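Local coordinates for protein DOA1 (Saccharomyces cerevisiae, PDB 3ODT) that probably binds ubiquitin through its WD40 beta-propeller domain and helps to regulate the turnover of F-box proteins, at residues D20-A26 against W270-M275; N63-S69 against N106-F112; K15-V21 against G283-V289; R188-V193 against V228-L233. All blocks are in the same frame, centred on the assembly; numbering follows the deposited sequence. Where two conformers were deposited one is given.

Contact 1. Residues D20-A26 against W270-M275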
loop_
_atom_site.group_PDB
_atom_site.type_symbol
_atom_site.label_atom_id
_atom_site.label_comp_id
_atom_site.label_asym_id
_atom_site.label_seq_id
_atom_site.Cartn_x
_atom_site.Cartn_y
_atom_site.Cartn_z
ATOM N N ASP A 20 -7.979 13.668 2.956
ATOM C CA ASP A 20 -7.852 12.484 2.134
ATOM C C ASP A 20 -7.375 11.299 2.951
ATOM O O ASP A 20 -6.471 11.437 3.786
ATOM C CB ASP A 20 -6.846 12.688 0.989
ATOM C CG ASP A 20 -7.325 13.662 -0.059
ATOM O OD1 ASP A 20 -8.203 14.478 0.218
ATOM O OD2 ASP A 20 -6.819 13.585 -1.184
ATOM N N VAL A 21 -7.936 10.122 2.642
ATOM C CA VAL A 21 -7.410 8.867 3.172
ATOM C C VAL A 21 -6.296 8.401 2.237
ATOM O O VAL A 21 -6.515 8.118 1.066
ATOM C CB VAL A 21 -8.493 7.797 3.281
ATOM C CG1 VAL A 21 -7.897 6.506 3.820
ATOM C CG2 VAL A 21 -9.631 8.289 4.162
ATOM N N ARG A 22 -5.087 8.331 2.752
ATOM C CA ARG A 22 -3.928 8.091 1.919
ATOM C C ARG A 22 -3.455 6.643 1.891
ATOM O O ARG A 22 -2.757 6.239 0.971
ATOM C CB ARG A 22 -2.782 8.959 2.401
ATOM C CG ARG A 22 -3.000 10.465 2.239
ATOM C CD ARG A 22 -3.030 10.887 0.776
ATOM N NE ARG A 22 -1.872 10.353 0.065
ATOM C CZ ARG A 22 -1.376 10.823 -1.063
ATOM N NH1 ARG A 22 -1.908 11.894 -1.623
ATOM N NH2 ARG A 22 -0.319 10.219 -1.621
ATOM N N ASP A 23 -3.831 5.884 2.899
ATOM C CA ASP A 23 -3.426 4.495 2.999
ATOM C C ASP A 23 -4.359 3.736 3.935
ATOM O O ASP A 23 -4.838 4.277 4.942
ATOM C CB ASP A 23 -1.972 4.383 3.453
ATOM C CG ASP A 23 -1.274 3.118 2.902
ATOM O OD1 ASP A 23 -1.867 2.388 2.068
ATOM O OD2 ASP A 23 -0.105 2.879 3.272
ATOM N N VAL A 24 -4.661 2.487 3.546
ATOM C CA VAL A 24 -5.523 1.577 4.290
ATOM C C VAL A 24 -4.861 0.211 4.419
ATOM O O VAL A 24 -4.100 -0.218 3.537
ATOM C CB VAL A 24 -6.916 1.445 3.616
ATOM C CG1 VAL A 24 -7.582 2.819 3.533
ATOM C CG2 VAL A 24 -6.800 0.849 2.228
ATOM N N VAL A 25 -5.194 -0.507 5.488
ATOM C CA VAL A 25 -4.653 -1.828 5.708
ATOM C C VAL A 25 -5.695 -2.709 6.387
ATOM O O VAL A 25 -6.420 -2.263 7.288
ATOM C CB VAL A 25 -3.306 -1.765 6.524
ATOM C CG1 VAL A 25 -3.510 -1.211 7.944
ATOM C CG2 VAL A 25 -2.618 -3.112 6.575
ATOM N N ALA A 26 -5.750 -3.974 5.977
ATOM C CA ALA A 26 -6.504 -4.984 6.670
ATOM C C ALA A 26 -5.748 -5.426 7.924
ATOM O O ALA A 26 -4.530 -5.702 7.894
ATOM C CB ALA A 26 -6.710 -6.181 5.769
ATOM N N TRP A 270 -6.485 6.670 -3.545
ATOM C CA TRP A 270 -5.098 6.582 -3.122
ATOM C C TRP A 270 -4.584 5.190 -2.792
ATOM O O TRP A 270 -3.396 4.916 -2.943
ATOM C CB TRP A 270 -4.848 7.490 -1.918
ATOM C CG TRP A 270 -5.058 8.909 -2.215
ATOM C CD1 TRP A 270 -6.021 9.726 -1.711
ATOM C CD2 TRP A 270 -4.277 9.700 -3.114
ATOM N NE1 TRP A 270 -5.892 10.990 -2.246
ATOM C CE2 TRP A 270 -4.830 10.995 -3.112
ATOM C CE3 TRP A 270 -3.182 9.430 -3.930
ATOM C CZ2 TRP A 270 -4.315 12.025 -3.885
ATOM C CZ3 TRP A 270 -2.653 10.465 -4.695
ATOM C CH2 TRP A 270 -3.243 11.737 -4.689
ATOM N N SER A 271 -5.464 4.360 -2.246
ATOM C CA SER A 271 -4.997 3.115 -1.658
ATOM C C SER A 271 -6.075 2.041 -1.652
ATOM O O SER A 271 -7.275 2.320 -1.498
ATOM C CB SER A 271 -4.565 3.397 -0.211
ATOM O OG SER A 271 -4.048 2.219 0.409
ATOM N N VAL A 272 -5.627 0.818 -1.881
ATOM C CA VAL A 272 -6.428 -0.383 -1.673
ATOM C C VAL A 272 -5.650 -1.401 -0.865
ATOM O O VAL A 272 -4.398 -1.418 -0.865
ATOM C CB VAL A 272 -6.840 -1.050 -3.005
ATOM C CG1 VAL A 272 -7.877 -0.191 -3.729
ATOM C CG2 VAL A 272 -5.614 -1.241 -3.919
ATOM N N ASP A 273 -6.395 -2.231 -0.149
ATOM C CA ASP A 273 -5.833 -3.420 0.476
ATOM C C ASP A 273 -6.912 -4.485 0.463
ATOM O O ASP A 273 -8.076 -4.186 0.242
ATOM C CB ASP A 273 -5.345 -3.133 1.894
ATOM C CG ASP A 273 -4.297 -4.151 2.382
ATOM O OD1 ASP A 273 -3.480 -4.566 1.567
ATOM O OD2 ASP A 273 -4.274 -4.508 3.556
ATOM N N CYS A 274 -6.471 -5.723 0.674
ATOM C CA CYS A 274 -7.310 -6.919 0.585
ATOM C C CYS A 274 -7.390 -7.677 1.925
ATOM O O CYS A 274 -6.369 -8.076 2.496
ATOM C CB CYS A 274 -6.765 -7.866 -0.506
ATOM S SG CYS A 274 -6.660 -7.115 -2.194
HETATM N N MSE A 275 -8.608 -7.854 2.429
HETATM C CA MSE A 275 -8.861 -8.769 3.523
HETATM C C MSE A 275 -8.578 -10.196 3.103
HETATM O O MSE A 275 -8.589 -10.528 1.906
HETATM C CB MSE A 275 -10.317 -8.691 3.972
HETATM C CG MSE A 275 -10.535 -7.950 5.251
HETATM SE SE MSE A 275 -12.415 -7.575 5.432
HETATM C CE MSE A 275 -12.287 -5.853 4.579
#
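W270 meets R22 over one face of its indole and D20 at the ring edge. The R22 guanidinium lies flat on the ring, the planes 23° apart and CZ 3.7 Å from the centroid of the W270 six-membered ring, which defines a cation-pi stack; R22 CD sits over the five-membered ring. Two bends in the arginine chain fold it back onto the indole. At the edge, W270 NE1 donates to D20 OD2 at 3.0 Å, arriving on the anti side and tilted out of the carboxylate plane. S271 reaches across, chi1 -178° holding OG opposite the backbone N, and donates to the anti lone pair of D23 OD1 at 2.7 Å. Next along, the D273 carboxylate takes A26 N on OD2 in a nearly straight bond (2.9 Å, 173°). The two parallel strands are inner strands of adjacent propeller blades: 31-36 continues one sheet and 280-284 the other, Y229 stacks on W270, and strand 62-68 flanks R22, D23 and V25.

Contact 2. Residues N63-S69 against N106-F112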
loop_
_atom_site.group_PDB
_atom_site.type_symbol
_atom_site.label_atom_id
_atom_site.label_comp_id
_atom_site.label_asym_id
_atom_site.label_seq_id
_atom_site.Cartn_x
_atom_site.Cartn_y
_atom_site.Cartn_z
ATOM N N ASN A 63 0.690 9.381 5.433
ATOM C CA ASN A 63 0.667 8.890 4.058
ATOM C C ASN A 63 0.802 7.395 3.879
ATOM O O ASN A 63 0.517 6.866 2.810
ATOM C CB ASN A 63 1.729 9.612 3.250
ATOM C CG ASN A 63 1.397 11.081 3.054
ATOM O OD1 ASN A 63 0.278 11.415 2.686
ATOM N ND2 ASN A 63 2.367 11.966 3.331
ATOM N N SER A 64 1.221 6.705 4.936
ATOM C CA SER A 64 1.458 5.277 4.859
ATOM C C SER A 64 1.088 4.587 6.182
ATOM O O SER A 64 1.208 5.166 7.282
ATOM C CB SER A 64 2.918 5.024 4.482
ATOM O OG SER A 64 3.792 5.625 5.406
ATOM N N VAL A 65 0.687 3.330 6.051
ATOM C CA VAL A 65 0.338 2.492 7.194
ATOM C C VAL A 65 0.621 1.038 6.824
ATOM O O VAL A 65 0.556 0.651 5.639
ATOM C CB VAL A 65 -1.177 2.656 7.575
ATOM C CG1 VAL A 65 -2.088 2.044 6.505
ATOM C CG2 VAL A 65 -1.500 2.104 8.962
ATOM N N CYS A 66 0.957 0.247 7.845
ATOM C CA CYS A 66 0.998 -1.205 7.726
ATOM C C CYS A 66 0.721 -1.793 9.099
ATOM O O CYS A 66 0.550 -1.058 10.084
ATOM C CB CYS A 66 2.319 -1.708 7.141
ATOM S SG CYS A 66 3.753 -1.520 8.213
ATOM N N TYR A 67 0.686 -3.116 9.160
ATOM C CA TYR A 67 0.282 -3.799 10.374
ATOM C C TYR A 67 1.295 -4.900 10.695
ATOM O O TYR A 67 1.553 -5.779 9.870
ATOM C CB TYR A 67 -1.119 -4.389 10.225
ATOM C CG TYR A 67 -1.578 -5.184 11.437
ATOM C CD1 TYR A 67 -1.645 -4.590 12.694
ATOM C CD2 TYR A 67 -1.963 -6.520 11.323
ATOM C CE1 TYR A 67 -2.052 -5.287 13.784
ATOM C CE2 TYR A 67 -2.380 -7.225 12.424
ATOM C CZ TYR A 67 -2.408 -6.603 13.665
ATOM O OH TYR A 67 -2.811 -7.279 14.800
ATOM N N ASP A 68 1.902 -4.785 11.877
ATOM C CA ASP A 68 2.796 -5.791 12.424
ATOM C C ASP A 68 1.894 -6.732 13.219
ATOM O O ASP A 68 1.392 -6.414 14.302
ATOM C CB ASP A 68 3.872 -5.154 13.309
ATOM C CG ASP A 68 4.742 -6.182 14.053
ATOM O OD1 ASP A 68 4.307 -7.348 14.286
ATOM O OD2 ASP A 68 5.880 -5.806 14.449
ATOM N N SER A 69 1.669 -7.902 12.633
ATOM C CA SER A 69 0.709 -8.864 13.139
ATOM C C SER A 69 1.209 -9.671 14.352
ATOM O O SER A 69 0.423 -10.362 15.014
ATOM C CB SER A 69 0.327 -9.817 12.005
ATOM O OG SER A 69 1.485 -10.354 11.357
ATOM N N ASN A 106 9.336 12.647 3.712
ATOM C CA ASN A 106 8.021 12.013 3.788
ATOM C C ASN A 106 8.166 10.502 3.701
ATOM O O ASN A 106 8.832 10.005 2.785
ATOM C CB ASN A 106 7.152 12.508 2.641
ATOM C CG ASN A 106 5.772 11.903 2.644
ATOM O OD1 ASN A 106 5.184 11.628 3.702
ATOM N ND2 ASN A 106 5.226 11.693 1.434
ATOM N N VAL A 107 7.518 9.794 4.625
ATOM C CA VAL A 107 7.435 8.349 4.554
ATOM C C VAL A 107 6.168 8.013 3.778
ATOM O O VAL A 107 5.067 8.091 4.310
ATOM C CB VAL A 107 7.427 7.702 5.943
ATOM C CG1 VAL A 107 7.406 6.192 5.801
ATOM C CG2 VAL A 107 8.661 8.146 6.736
ATOM N N CYS A 108 6.359 7.680 2.504
ATOM C CA CYS A 108 5.242 7.496 1.576
ATOM C C CYS A 108 4.782 6.063 1.386
ATOM O O CYS A 108 3.762 5.846 0.721
ATOM C CB CYS A 108 5.539 8.109 0.197
ATOM S SG CYS A 108 7.078 7.610 -0.511
ATOM N N SER A 109 5.514 5.093 1.943
ATOM C CA SER A 109 5.063 3.716 1.901
ATOM C C SER A 109 5.578 2.951 3.090
ATOM O O SER A 109 6.663 3.240 3.599
ATOM C CB SER A 109 5.471 3.019 0.598
ATOM O OG SER A 109 6.846 2.673 0.597
ATOM N N LEU A 110 4.797 1.950 3.506
ATOM C CA LEU A 110 5.160 1.065 4.596
ATOM C C LEU A 110 4.669 -0.329 4.240
ATOM O O LEU A 110 3.579 -0.501 3.657
ATOM C CB LEU A 110 4.523 1.485 5.932
ATOM C CG LEU A 110 5.222 2.621 6.651
ATOM C CD1 LEU A 110 4.356 3.121 7.791
ATOM C CD2 LEU A 110 6.590 2.159 7.176
ATOM N N SER A 111 5.451 -1.333 4.623
ATOM C CA SER A 111 5.054 -2.724 4.460
ATOM C C SER A 111 5.696 -3.547 5.578
ATOM O O SER A 111 6.772 -3.217 6.059
ATOM C CB SER A 111 5.517 -3.223 3.089
ATOM O OG SER A 111 4.912 -4.462 2.781
ATOM N N PHE A 112 5.016 -4.619 5.971
ATOM C CA PHE A 112 5.510 -5.540 6.962
ATOM C C PHE A 112 5.415 -6.969 6.444
ATOM O O PHE A 112 4.388 -7.405 5.910
ATOM C CB PHE A 112 4.713 -5.397 8.259
ATOM C CG PHE A 112 5.096 -6.361 9.326
ATOM C CD1 PHE A 112 6.077 -6.030 10.243
ATOM C CD2 PHE A 112 4.462 -7.591 9.451
ATOM C CE1 PHE A 112 6.415 -6.921 11.272
ATOM C CE2 PHE A 112 4.807 -8.471 10.471
ATOM C CZ PHE A 112 5.797 -8.130 11.362
#
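Strands 63-68 and 107-112 run parallel to within 13°, with S64 CA 4.9 Å from S109 CA. They are the innermost strands of successive four-stranded blades in a WD40 beta-propeller, and the hydrogen bonds between them all start from side chains, not from paired backbones. N63 and S64 both face G77 in a classic beta bulge, and each uses its side chain toward the next blade. N63 ND2 donates to N106 OD1 at 2.9 Å; the acceptor lies in the amide plane of N63, while the two amides cross at about a right angle. S64 OG sits between its own backbone N and carbonyl carbon (chi1 57°), which directs it at V107 O, 3.0 Å away. It approaches from above that carbonyl plane rather than on a lone pair, and L110 CD1 packs against the same hydroxyl. Farther along, C66 SG settles between two apolar groups, 3.9 Å from L110 CB and 4.0 Å from F112 CB. The strands end on a stack: the D68 carboxylate, its OD1 held by the backbone N of E70 and K71, lies at a shallow angle to the F112 ring, with D68 CG 3.3 Å from F112 CE1. Over the centre of the same face D68 CA makes a CH-pi contact, 3.7 Å from the F112 centroid and 3° off the ring normal.

Contact 3. Residues K15-V21 against G283-V289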
loop_
_atom_site.group_PDB
_atom_site.type_symbol
_atom_site.label_atom_id
_atom_site.label_comp_id
_atom_site.label_asym_id
_atom_site.label_seq_id
_atom_site.Cartn_x
_atom_site.Cartn_y
_atom_site.Cartn_z
ATOM N N LYS A 15 -16.976 6.583 7.460
ATOM C CA LYS A 15 -16.891 8.026 7.506
ATOM C C LYS A 15 -16.257 8.473 8.829
ATOM O O LYS A 15 -16.611 7.976 9.873
ATOM C CB LYS A 15 -18.309 8.602 7.367
ATOM C CG LYS A 15 -18.388 10.111 7.346
ATOM C CD LYS A 15 -19.798 10.620 7.133
ATOM C CE LYS A 15 -19.788 12.183 6.999
ATOM N NZ LYS A 15 -21.111 12.856 6.799
ATOM N N GLY A 16 -15.314 9.401 8.758
ATOM C CA GLY A 16 -14.726 9.966 9.953
ATOM C C GLY A 16 -13.525 10.850 9.655
ATOM O O GLY A 16 -13.325 11.872 10.312
ATOM N N HIS A 17 -12.707 10.464 8.681
ATOM C CA HIS A 17 -11.565 11.291 8.350
ATOM C C HIS A 17 -12.014 12.643 7.795
ATOM O O HIS A 17 -13.007 12.743 7.074
ATOM C CB HIS A 17 -10.665 10.585 7.326
ATOM C CG HIS A 17 -9.807 9.507 7.908
ATOM N ND1 HIS A 17 -8.818 9.768 8.822
ATOM C CD2 HIS A 17 -9.809 8.161 7.716
ATOM C CE1 HIS A 17 -8.210 8.638 9.141
ATOM N NE2 HIS A 17 -8.805 7.651 8.494
ATOM N N ASP A 18 -11.232 13.677 8.082
ATOM C CA ASP A 18 -11.556 15.022 7.625
ATOM C C ASP A 18 -10.712 15.499 6.421
ATOM O O ASP A 18 -10.882 16.624 5.957
ATOM C CB ASP A 18 -11.369 16.001 8.774
ATOM C CG ASP A 18 -12.305 15.715 9.912
ATOM O OD1 ASP A 18 -13.490 15.391 9.630
ATOM O OD2 ASP A 18 -11.858 15.851 11.072
ATOM N N GLN A 19 -9.759 14.671 5.986
ATOM C CA GLN A 19 -8.993 14.943 4.774
ATOM C C GLN A 19 -8.694 13.617 4.076
ATOM O O GLN A 19 -9.104 12.561 4.551
ATOM C CB GLN A 19 -7.694 15.692 5.105
ATOM C CG GLN A 19 -7.890 17.060 5.732
ATOM C CD GLN A 19 -8.467 18.087 4.785
ATOM O OE1 GLN A 19 -8.387 17.940 3.562
ATOM N NE2 GLN A 19 -9.062 19.152 5.348
ATOM N N ASP A 20 -7.979 13.668 2.956
ATOM C CA ASP A 20 -7.852 12.484 2.134
ATOM C C ASP A 20 -7.375 11.299 2.951
ATOM O O ASP A 20 -6.471 11.437 3.786
ATOM C CB ASP A 20 -6.846 12.688 0.989
ATOM C CG ASP A 20 -7.325 13.662 -0.059
ATOM O OD1 ASP A 20 -8.203 14.478 0.218
ATOM O OD2 ASP A 20 -6.819 13.585 -1.184
ATOM N N VAL A 21 -7.936 10.122 2.642
ATOM C CA VAL A 21 -7.410 8.867 3.172
ATOM C C VAL A 21 -6.296 8.401 2.237
ATOM O O VAL A 21 -6.515 8.118 1.066
ATOM C CB VAL A 21 -8.493 7.797 3.281
ATOM C CG1 VAL A 21 -7.897 6.506 3.820
ATOM C CG2 VAL A 21 -9.631 8.289 4.162
ATOM N N GLY A 283 -9.214 3.578 0.150
ATOM C CA GLY A 283 -9.071 4.915 0.699
ATOM C C GLY A 283 -9.028 5.941 -0.427
ATOM O O GLY A 283 -8.255 5.814 -1.363
ATOM N N SER A 284 -9.819 7.006 -0.300
ATOM C CA SER A 284 -9.976 7.965 -1.379
ATOM C C SER A 284 -9.971 9.430 -0.941
ATOM O O SER A 284 -9.990 9.773 0.267
ATOM C CB SER A 284 -11.217 7.633 -2.209
ATOM O OG SER A 284 -12.331 7.412 -1.392
ATOM N N SER A 285 -9.939 10.308 -1.935
ATOM C CA SER A 285 -9.807 11.730 -1.688
ATOM C C SER A 285 -11.074 12.409 -1.146
ATOM O O SER A 285 -11.029 13.571 -0.748
ATOM C CB SER A 285 -9.409 12.431 -2.980
ATOM O OG SER A 285 -10.382 12.228 -3.979
ATOM N N ASP A 286 -12.193 11.686 -1.150
ATOM C CA ASP A 286 -13.418 12.213 -0.553
ATOM C C ASP A 286 -13.425 11.991 0.959
ATOM O O ASP A 286 -14.433 12.186 1.620
ATOM C CB ASP A 286 -14.656 11.597 -1.201
ATOM C CG ASP A 286 -14.663 10.090 -1.154
ATOM O OD1 ASP A 286 -13.713 9.488 -0.655
ATOM O OD2 ASP A 286 -15.645 9.505 -1.643
ATOM N N ASN A 287 -12.300 11.506 1.473
ATOM C CA ASN A 287 -12.046 11.333 2.910
ATOM C C ASN A 287 -12.724 10.109 3.487
ATOM O O ASN A 287 -12.799 9.939 4.704
ATOM C CB ASN A 287 -12.430 12.574 3.722
ATOM C CG ASN A 287 -11.917 13.880 3.105
ATOM O OD1 ASN A 287 -10.979 13.922 2.283
ATOM N ND2 ASN A 287 -12.527 14.966 3.522
ATOM N N LEU A 288 -13.207 9.249 2.605
ATOM C CA LEU A 288 -13.866 8.026 2.993
ATOM C C LEU A 288 -12.962 6.798 2.854
ATOM O O LEU A 288 -12.111 6.718 1.957
ATOM C CB LEU A 288 -15.105 7.799 2.119
ATOM C CG LEU A 288 -16.224 8.804 2.316
ATOM C CD1 LEU A 288 -17.290 8.572 1.287
ATOM C CD2 LEU A 288 -16.755 8.741 3.764
ATOM N N VAL A 289 -13.223 5.844 3.726
ATOM C CA VAL A 289 -12.814 4.463 3.529
ATOM C C VAL A 289 -14.062 3.701 3.059
ATOM O O VAL A 289 -15.168 3.926 3.566
ATOM C CB VAL A 289 -12.271 3.875 4.850
ATOM C CG1 VAL A 289 -11.956 2.419 4.664
ATOM C CG2 VAL A 289 -11.034 4.642 5.346
#
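N287 lays its side chain over the backbone of the 15-21 loop, with CB 3.4 Å from H17 O and OD1 2.9 Å from Q19 C. This is where the WD40 propeller ring closes: the loop leads from strand 9-14, in the same blade as 283-289, to strand 21-26 of the next. D20, S285 and N287 bind a calcium ion. Acceptor oxygens crowd here, D20 OD1 lying 3.1 Å from S285 O and 3.5 Å from N287 OD1, as a shared cation would allow. D20 OD2 is meanwhile held by W270. An alanine in place of D20 would remove a calcium ligand and the acceptor for W270 NE1, and would probably weaken the metal site. V21 packs behind the turn, a chi1 of 179° placing CG1 opposite the backbone N, 4.0 Å from V289 CG2 and 3.7 Å from G283 CA. S284 O, in a type I turn, accepts V21 N (3.2 Å, 161°) and N287 N (3.1 Å) from opposite faces of its carbonyl plane.

Contact 4. Residues R188-V193 against V228-L233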
loop_
_atom_site.group_PDB
_atom_site.type_symbol
_atom_site.label_atom_id
_atom_site.label_comp_id
_atom_site.label_asym_id
_atom_site.label_seq_id
_atom_site.Cartn_x
_atom_site.Cartn_y
_atom_site.Cartn_z
ATOM N N ARG A 188 5.134 3.915 -9.033
ATOM C CA ARG A 188 4.409 4.270 -7.833
ATOM C C ARG A 188 4.217 3.121 -6.845
ATOM O O ARG A 188 4.095 3.340 -5.632
ATOM C CB ARG A 188 3.035 4.800 -8.210
ATOM C CG ARG A 188 3.034 6.143 -8.930
ATOM C CD ARG A 188 3.546 7.235 -8.064
ATOM N NE ARG A 188 2.687 7.624 -6.926
ATOM C CZ ARG A 188 2.040 8.780 -6.812
ATOM N NH1 ARG A 188 2.054 9.683 -7.814
ATOM N NH2 ARG A 188 1.356 9.034 -5.697
ATOM N N HIS A 189 4.143 1.893 -7.343
ATOM C CA HIS A 189 3.842 0.797 -6.429
ATOM C C HIS A 189 4.258 -0.552 -6.962
ATOM O O HIS A 189 4.420 -0.747 -8.168
ATOM C CB HIS A 189 2.339 0.793 -6.048
ATOM C CG HIS A 189 2.116 0.511 -4.593
ATOM N ND1 HIS A 189 2.441 1.411 -3.602
ATOM C CD2 HIS A 189 1.621 -0.581 -3.955
ATOM C CE1 HIS A 189 2.159 0.887 -2.426
ATOM N NE2 HIS A 189 1.668 -0.331 -2.607
ATOM N N LEU A 190 4.394 -1.490 -6.035
ATOM C CA LEU A 190 4.874 -2.823 -6.302
ATOM C C LEU A 190 4.044 -3.867 -5.569
ATOM O O LEU A 190 3.594 -3.631 -4.449
ATOM C CB LEU A 190 6.321 -2.954 -5.851
ATOM C CG LEU A 190 7.385 -2.017 -6.422
ATOM C CD1 LEU A 190 8.663 -2.113 -5.613
ATOM C CD2 LEU A 190 7.628 -2.375 -7.872
ATOM N N ALA A 191 3.899 -5.041 -6.160
ATOM C CA ALA A 191 3.431 -6.223 -5.433
ATOM C C ALA A 191 4.284 -7.412 -5.865
ATOM O O ALA A 191 4.499 -7.621 -7.076
ATOM C CB ALA A 191 1.966 -6.521 -5.706
ATOM N N VAL A 192 4.894 -8.078 -4.893
ATOM C CA VAL A 192 5.690 -9.262 -5.164
ATOM C C VAL A 192 4.788 -10.503 -5.305
ATOM O O VAL A 192 4.032 -10.849 -4.409
ATOM C CB VAL A 192 6.756 -9.461 -4.070
ATOM C CG1 VAL A 192 7.571 -10.746 -4.320
ATOM C CG2 VAL A 192 7.624 -8.203 -3.965
ATOM N N VAL A 193 4.837 -11.137 -6.461
ATOM C CA VAL A 193 4.064 -12.351 -6.686
ATOM C C VAL A 193 4.765 -13.558 -6.027
ATOM O O VAL A 193 4.177 -14.307 -5.234
ATOM C CB VAL A 193 3.876 -12.579 -8.178
ATOM C CG1 VAL A 193 3.140 -13.899 -8.456
ATOM C CG2 VAL A 193 3.132 -11.418 -8.815
ATOM N N VAL A 228 -1.551 5.447 -11.803
ATOM C CA VAL A 228 -1.919 4.306 -10.985
ATOM C C VAL A 228 -1.130 4.403 -9.683
ATOM O O VAL A 228 0.106 4.391 -9.703
ATOM C CB VAL A 228 -1.688 2.961 -11.683
ATOM C CG1 VAL A 228 -2.308 1.850 -10.863
ATOM C CG2 VAL A 228 -2.243 2.970 -13.098
ATOM N N TYR A 229 -1.838 4.502 -8.550
ATOM C CA TYR A 229 -1.189 4.746 -7.266
ATOM C C TYR A 229 -0.910 3.508 -6.431
ATOM O O TYR A 229 0.021 3.509 -5.630
ATOM C CB TYR A 229 -2.053 5.678 -6.425
ATOM C CG TYR A 229 -2.244 7.069 -6.988
ATOM C CD1 TYR A 229 -1.173 7.795 -7.502
ATOM C CD2 TYR A 229 -3.487 7.656 -7.018
ATOM C CE1 TYR A 229 -1.340 9.065 -8.008
ATOM C CE2 TYR A 229 -3.660 8.953 -7.496
ATOM C CZ TYR A 229 -2.586 9.630 -8.008
ATOM O OH TYR A 229 -2.750 10.886 -8.484
ATOM N N CYS A 230 -1.722 2.453 -6.585
ATOM C CA CYS A 230 -1.614 1.335 -5.659
ATOM C C CYS A 230 -2.060 0.089 -6.378
ATOM O O CYS A 230 -2.959 0.167 -7.220
ATOM C CB CYS A 230 -2.515 1.580 -4.434
ATOM S SG CYS A 230 -2.291 0.351 -3.111
ATOM N N ILE A 231 -1.389 -1.036 -6.096
ATOM C CA ILE A 231 -1.781 -2.358 -6.540
ATOM C C ILE A 231 -1.592 -3.338 -5.388
ATOM O O ILE A 231 -0.694 -3.189 -4.563
ATOM C CB ILE A 231 -0.945 -2.856 -7.730
ATOM C CG1 ILE A 231 0.542 -2.627 -7.488
ATOM C CG2 ILE A 231 -1.380 -2.170 -9.000
ATOM C CD1 ILE A 231 1.461 -3.129 -8.566
ATOM N N LYS A 232 -2.457 -4.344 -5.353
ATOM C CA LYS A 232 -2.409 -5.436 -4.391
ATOM C C LYS A 232 -2.852 -6.713 -5.075
ATOM O O LYS A 232 -3.570 -6.678 -6.057
ATOM C CB LYS A 232 -3.312 -5.194 -3.179
ATOM C CG LYS A 232 -2.909 -4.020 -2.300
ATOM C CD LYS A 232 -1.651 -4.307 -1.497
ATOM C CE LYS A 232 -1.032 -3.003 -1.018
ATOM N NZ LYS A 232 -1.861 -2.291 0.023
ATOM N N LEU A 233 -2.403 -7.835 -4.550
ATOM C CA LEU A 233 -2.885 -9.146 -4.971
ATOM C C LEU A 233 -3.962 -9.659 -4.025
ATOM O O LEU A 233 -3.789 -9.689 -2.812
ATOM C CB LEU A 233 -1.733 -10.165 -5.037
ATOM C CG LEU A 233 -0.589 -9.763 -5.964
ATOM C CD1 LEU A 233 0.610 -10.702 -5.838
ATOM C CD2 LEU A 233 -1.105 -9.694 -7.412
#
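K232 NZ is gripped by two groups of the following blade, a salt bridge to D273 OD1 and a hydrogen bond to V272 O, and the chain leading there passes H189, with K232 CE 4.1 Å from H189 NE2 near the ring plane. The imidazole packs against the opposing strand. C230 SG lies over one face, 4.3 Å from the H189 centroid and 24° off its normal, while at the edge H189 CD2 stands 3.5 Å from I231 O, a buried carbonyl without a polar partner. A chi1 of -138°, off the staggered positions, leaves H189 ND1 with a weak bond back to R188 O. At the start of the strands R188 runs alongside Y229, the two side chains heading in the same direction: Y229 CD1 lies over the guanidinium face, 3.3 Å from R188 NH2, but the planes are 48° apart, too steep for a flat stack. W146 makes a cation-pi contact with the same arginine. A serine at R188 would probably leave both W146 and Y229 without the group packed against them and open a gap there. The far end is apolar, with L233 CG 4.1 Å from A191 CB and L233 CD1 4.0 Å from V193 CG2. Parallel inner strands, each with a bulge (R188-H189 and Y229-C230) and joined by side chains, are the blade-to-blade interface of a WD40 propeller.

How the contacts relate
From the N terminus the chain reaches contact 3 first: loop 15-21 meets 283-289 and closes a loop around nearly the whole domain. Contact 1, which shares D20 and V21 with it, nests just inside, its strand 269-274 pairing with 280-284 in one sheet. Together they join the first complete blade to the last. Within contact 1 lie contact 2 and contact 4, in series, each joining two blades consecutive along the chain; none of the loops cross. Contact 1 touches both: D23 OD2 probably bonds V65 N of contact 2, while its 270-275 segment also touches K232 of contact 4. Contacts 2 and 4 stay apart, their nearest atoms about 5 Å from each other.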